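Local coordinates for triggering receptor expressed on myeloid cells 1 (Mus musculus, PDB 1U9K), which serves as a cell-surface receptor of myeloid cells that amplifies inflammatory responses, signalling through the adapter TYROBP/DAP12 once ligand binding has driven it to multimerize, at residues A[9-12]-A[13-17]; A[48-51]-A[52-56]. All blocks are in the same frame, centred on the assembly; numbering follows the deposited sequence.

Interaction 1. Residues A[9-12]-A[13-17]. With ZN (zinc ion), chain C.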
loop_
_atom_site.group_PDB
_atom_site.type_symbol
_atom_site.label_atom_id
_atom_site.label_comp_id
_atom_site.label_asym_id
_atom_site.label_seq_id
_atom_site.Cartn_x
_atom_site.Cartn_y
_atom_site.Cartn_z
ATOM N N TYR A 9 -6.368 -7.579 -9.531
ATOM C CA TYR A 9 -5.034 -7.627 -10.095
ATOM C C TYR A 9 -4.685 -9.099 -10.168
ATOM O O TYR A 9 -4.461 -9.692 -9.147
ATOM C CB TYR A 9 -4.050 -6.940 -9.166
ATOM C CG TYR A 9 -4.049 -5.408 -9.280
ATOM C CD1 TYR A 9 -5.140 -4.643 -8.836
ATOM C CD2 TYR A 9 -2.953 -4.730 -9.809
ATOM C CE1 TYR A 9 -5.131 -3.257 -8.924
ATOM C CE2 TYR A 9 -2.948 -3.337 -9.930
ATOM C CZ TYR A 9 -4.030 -2.601 -9.477
ATOM O OH TYR A 9 -3.966 -1.217 -9.575
ATOM N N ASP A 10 -4.620 -9.651 -11.370
ATOM C CA ASP A 10 -4.385 -11.102 -11.605
ATOM C C ASP A 10 -2.940 -11.293 -12.015
ATOM O O ASP A 10 -2.511 -10.709 -13.022
ATOM C CB ASP A 10 -5.214 -11.563 -12.770
ATOM C CG ASP A 10 -6.596 -11.865 -12.384
ATOM O OD1 ASP A 10 -6.796 -12.863 -11.635
ATOM O OD2 ASP A 10 -7.528 -11.132 -12.769
ATOM N N LEU A 11 -2.173 -12.071 -11.259
ATOM C CA LEU A 11 -0.769 -12.205 -11.572
ATOM C C LEU A 11 -0.389 -13.670 -11.338
ATOM O O LEU A 11 -1.147 -14.418 -10.763
ATOM C CB LEU A 11 0.094 -11.301 -10.682
ATOM C CG LEU A 11 -0.142 -9.816 -10.948
ATOM C CD1 LEU A 11 0.424 -9.082 -9.830
ATOM C CD2 LEU A 11 0.450 -9.382 -12.279
ATOM N N VAL A 12 0.794 -13.999 -11.834
ATOM C CA VAL A 12 1.372 -15.307 -11.729
ATOM C C VAL A 12 2.362 -15.223 -10.620
ATOM O O VAL A 12 3.041 -14.176 -10.432
ATOM C CB VAL A 12 2.041 -15.729 -13.017
ATOM C CG1 VAL A 12 2.503 -17.165 -12.904
ATOM C CG2 VAL A 12 1.057 -15.614 -14.126
ATOM N N GLU A 13 2.466 -16.315 -9.898
ATOM C CA GLU A 13 3.495 -16.436 -8.867
ATOM C C GLU A 13 4.923 -16.192 -9.401
ATOM O O GLU A 13 5.278 -16.615 -10.506
ATOM C CB GLU A 13 3.385 -17.798 -8.213
ATOM C CG GLU A 13 3.510 -18.954 -9.161
ATOM C CD GLU A 13 3.318 -20.277 -8.451
ATOM O OE1 GLU A 13 4.149 -20.522 -7.526
ATOM O OE2 GLU A 13 2.424 -21.077 -8.873
ATOM N N GLY A 14 5.697 -15.417 -8.638
ATOM C CA GLY A 14 7.012 -14.974 -9.034
ATOM C C GLY A 14 7.046 -13.565 -9.616
ATOM O O GLY A 14 8.111 -12.961 -9.738
ATOM N N GLN A 15 5.895 -13.059 -10.049
ATOM C CA GLN A 15 5.832 -11.717 -10.623
ATOM C C GLN A 15 5.931 -10.745 -9.456
ATOM O O GLN A 15 5.890 -11.158 -8.298
ATOM C CB GLN A 15 4.495 -11.469 -11.381
ATOM C CG GLN A 15 4.473 -12.109 -12.762
ATOM C CD GLN A 15 3.303 -11.633 -13.575
ATOM O OE1 GLN A 15 2.193 -12.101 -13.361
ATOM N NE2 GLN A 15 3.535 -10.682 -14.469
ATOM N N THR A 16 6.022 -9.482 -9.806
ATOM C CA THR A 16 5.979 -8.370 -8.860
ATOM C C THR A 16 4.675 -7.604 -9.099
ATOM O O THR A 16 4.288 -7.332 -10.264
ATOM C CB THR A 16 7.145 -7.432 -9.114
ATOM O OG1 THR A 16 8.362 -8.109 -8.862
ATOM C CG2 THR A 16 7.137 -6.296 -8.176
ATOM N N LEU A 17 3.974 -7.348 -8.013
ATOM C CA LEU A 17 2.802 -6.479 -8.025
ATOM C C LEU A 17 3.252 -5.043 -7.900
ATOM O O LEU A 17 4.062 -4.745 -7.012
ATOM C CB LEU A 17 1.919 -6.803 -6.857
ATOM C CG LEU A 17 0.748 -5.866 -6.600
ATOM C CD1 LEU A 17 -0.176 -5.925 -7.779
ATOM C CD2 LEU A 17 0.069 -6.118 -5.261
HETATM ZN ZN ZN C . 1.151 -21.023 -10.208
#
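Val-12 and Gln-15 form the two ends of a type II beta turn that carries the chain of this immunoglobulin domain out of strand 7-11 and toward strand 17-22, and are joined twice. The backbone bond of the turn runs from Gln-15 N to Val-12 O (3.1 Å). The second bond comes from the side chain: Gln-15 CG lies anti to its carbonyl carbon (chi1 -78°), and from there the chain, extended beyond CG, reaches back across the turn, bringing OE1 to 2.8 Å from Val-12 N. That bond is almost straight (173°), and the N-H meets a lone pair in the plane of the amide, which should limit rotation of the carboxamide. The same OE1 rests against Leu-11 CD2 (3.4 Å). Gly-14 sits where a CB would be jammed against the carbonyl O of Glu-13. Further from the turn the contact becomes apolar: Leu-17 CD1 lies 3.6 Å from Tyr-9 CD2 and 3.8 Å from Leu-11 CD1, the side chains crossing at about right angles. At the outer corner the extended Glu-13 side chain reaches away from the turn, and OE2 binds the zinc ion at 1.8 Å; Thr-114 OXT, the terminal carboxylate, is a second ligand from the same chain. Tyr-9 and Leu-11 bond through their backbones to strand 103-113, the parallel edge pairing characteristic of a V-set domain.

Interaction 2. Residues A[48-51]-A[52-56]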
loop_
_atom_site.group_PDB
_atom_site.type_symbol
_atom_site.label_atom_id
_atom_site.label_comp_id
_atom_site.label_asym_id
_atom_site.label_seq_id
_atom_site.Cartn_x
_atom_site.Cartn_y
_atom_site.Cartn_z
ATOM N N VAL A 48 3.739 -2.231 5.765
ATOM C CA VAL A 48 4.873 -1.343 5.549
ATOM C C VAL A 48 4.331 0.066 5.648
ATOM O O VAL A 48 3.232 0.318 5.221
ATOM C CB VAL A 48 5.597 -1.652 4.203
ATOM C CG1 VAL A 48 4.670 -1.545 3.006
ATOM C CG2 VAL A 48 6.872 -0.761 4.035
ATOM N N VAL A 49 5.111 0.931 6.254
ATOM C CA VAL A 49 4.738 2.324 6.466
ATOM C C VAL A 49 5.833 3.261 6.033
ATOM O O VAL A 49 6.983 2.863 6.003
ATOM C CB VAL A 49 4.424 2.604 7.946
ATOM C CG1 VAL A 49 3.224 1.788 8.400
ATOM C CG2 VAL A 49 5.638 2.309 8.813
ATOM N N THR A 50 5.481 4.491 5.659
ATOM C CA THR A 50 6.492 5.495 5.421
ATOM C C THR A 50 7.065 5.989 6.717
ATOM O O THR A 50 6.528 5.733 7.806
ATOM C CB THR A 50 5.965 6.678 4.598
ATOM O OG1 THR A 50 4.866 7.308 5.272
ATOM C CG2 THR A 50 5.402 6.239 3.285
ATOM N N GLN A 51 8.219 6.652 6.622
ATOM C CA GLN A 51 8.892 7.156 7.831
ATOM C C GLN A 51 9.054 8.664 7.799
ATOM O O GLN A 51 8.943 9.300 6.744
ATOM C CB GLN A 51 10.234 6.471 8.053
ATOM C CG GLN A 51 10.132 5.005 8.597
ATOM C CD GLN A 51 9.395 4.846 9.962
ATOM O OE1 GLN A 51 9.506 5.687 10.869
ATOM N NE2 GLN A 51 8.691 3.741 10.105
ATOM N N ARG A 52 9.294 9.223 8.986
ATOM C CA ARG A 52 9.480 10.642 9.170
ATOM C C ARG A 52 10.798 11.074 8.525
ATOM O O ARG A 52 11.745 10.286 8.521
ATOM C CB ARG A 52 9.485 11.014 10.674
ATOM C CG ARG A 52 8.091 11.500 11.161
ATOM C CD ARG A 52 7.968 11.802 12.667
ATOM N NE ARG A 52 6.555 11.833 13.083
ATOM C CZ ARG A 52 5.831 10.771 13.503
ATOM N NH1 ARG A 52 6.360 9.537 13.580
ATOM N NH2 ARG A 52 4.548 10.928 13.833
ATOM N N PRO A 53 10.896 12.314 8.005
ATOM C CA PRO A 53 9.804 13.305 7.930
ATOM C C PRO A 53 8.851 12.944 6.817
ATOM O O PRO A 53 9.291 12.563 5.713
ATOM C CB PRO A 53 10.520 14.609 7.560
ATOM C CG PRO A 53 11.920 14.334 7.669
ATOM C CD PRO A 53 12.157 12.860 7.479
ATOM N N PHE A 54 7.551 13.013 7.113
ATOM C CA PHE A 54 6.567 12.411 6.239
ATOM C C PHE A 54 6.389 13.171 4.944
ATOM O O PHE A 54 5.845 12.592 3.981
ATOM C CB PHE A 54 5.240 12.319 6.943
ATOM C CG PHE A 54 5.227 11.345 8.075
ATOM C CD1 PHE A 54 5.765 10.079 7.897
ATOM C CD2 PHE A 54 4.640 11.665 9.298
ATOM C CE1 PHE A 54 5.789 9.167 8.930
ATOM C CE2 PHE A 54 4.635 10.774 10.293
ATOM C CZ PHE A 54 5.246 9.504 10.131
ATOM N N THR A 55 6.814 14.425 4.916
ATOM C CA THR A 55 6.747 15.223 3.686
ATOM C C THR A 55 7.885 14.887 2.663
ATOM O O THR A 55 7.822 15.305 1.508
ATOM C CB THR A 55 6.873 16.710 3.995
ATOM O OG1 THR A 55 8.067 16.944 4.765
ATOM C CG2 THR A 55 5.747 17.243 4.865
ATOM N N ARG A 56 8.903 14.141 3.086
ATOM C CA ARG A 56 10.077 13.948 2.265
ATOM C C ARG A 56 9.917 12.734 1.356
ATOM O O ARG A 56 9.349 11.790 1.756
ATOM C CB ARG A 56 11.324 13.855 3.152
ATOM C CG ARG A 56 11.611 15.163 3.844
ATOM C CD ARG A 56 11.702 16.442 2.938
ATOM N NE ARG A 56 12.471 16.157 1.718
ATOM C CZ ARG A 56 12.960 17.049 0.874
ATOM N NH1 ARG A 56 12.780 18.351 1.084
ATOM N NH2 ARG A 56 13.633 16.615 -0.196
HETATM O O HOH W 1 5.437 9.798 4.131
#
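Thr-50 and Phe-54 meet within the loop that leaves strand 45-49 of the V-set fold, in the position of the second hypervariable loop of antibody variable domains. The aromatic contacts come first. Thr-50 O approaches the edge of the Phe-54 ring near its plane, at CE1 (3.7 Å), while Gln-51 O comes obliquely to CD1 (3.5 Å). Arg-52 CG stands 3.6 Å above one face of the Phe-54 ring, offset toward the rim; the extended chain then runs past the rim, and the guanidinium turns one of its own faces to Phe-54 CE2, which lies 3.4 Å above that plane, over its centre. An alanine in place of Phe-54 is likely to open a gap beside the carbonyls of Thr-50 and Gln-51 and to set the guanidinium of Arg-52 free to swing.

Backbone geometry gives the loop its shape. A cis peptide precedes Pro-53, and a type I turn follows, with Arg-56 N bonded to Pro-53 O (3.1 Å).

Polar links tie the loop to the sheet. Gln-32 NE2 bonds to Thr-50 O, and Lys-33 N to Thr-50 OG1. With chi1 at 59°, Thr-50 OG1 sits between the backbone N and the carbonyl carbon, and from there reaches a water at 2.8 Å, which donates to Phe-54 O, likewise at 2.8 Å.

How the interactions relate
Both interactions illustrate how a V-set domain finishes the outermost strands of a sheet. Interaction 1 comes first along the chain, closing before interaction 2 opens, and follows strand 7-11; interaction 2 follows strand 45-49. These are the two edges of the same five-stranded sheet, and from each the chain passes to the four-stranded sheet, entering strand 17-22 in one case and strand 58-62 in the other. The centres are 27 Å apart, on opposite sides of the centre of the domain, and the nearest atoms remain about 11 Å from each other. The two do not touch, and each connection has its own local contacts within one extracellular domain of the receptor.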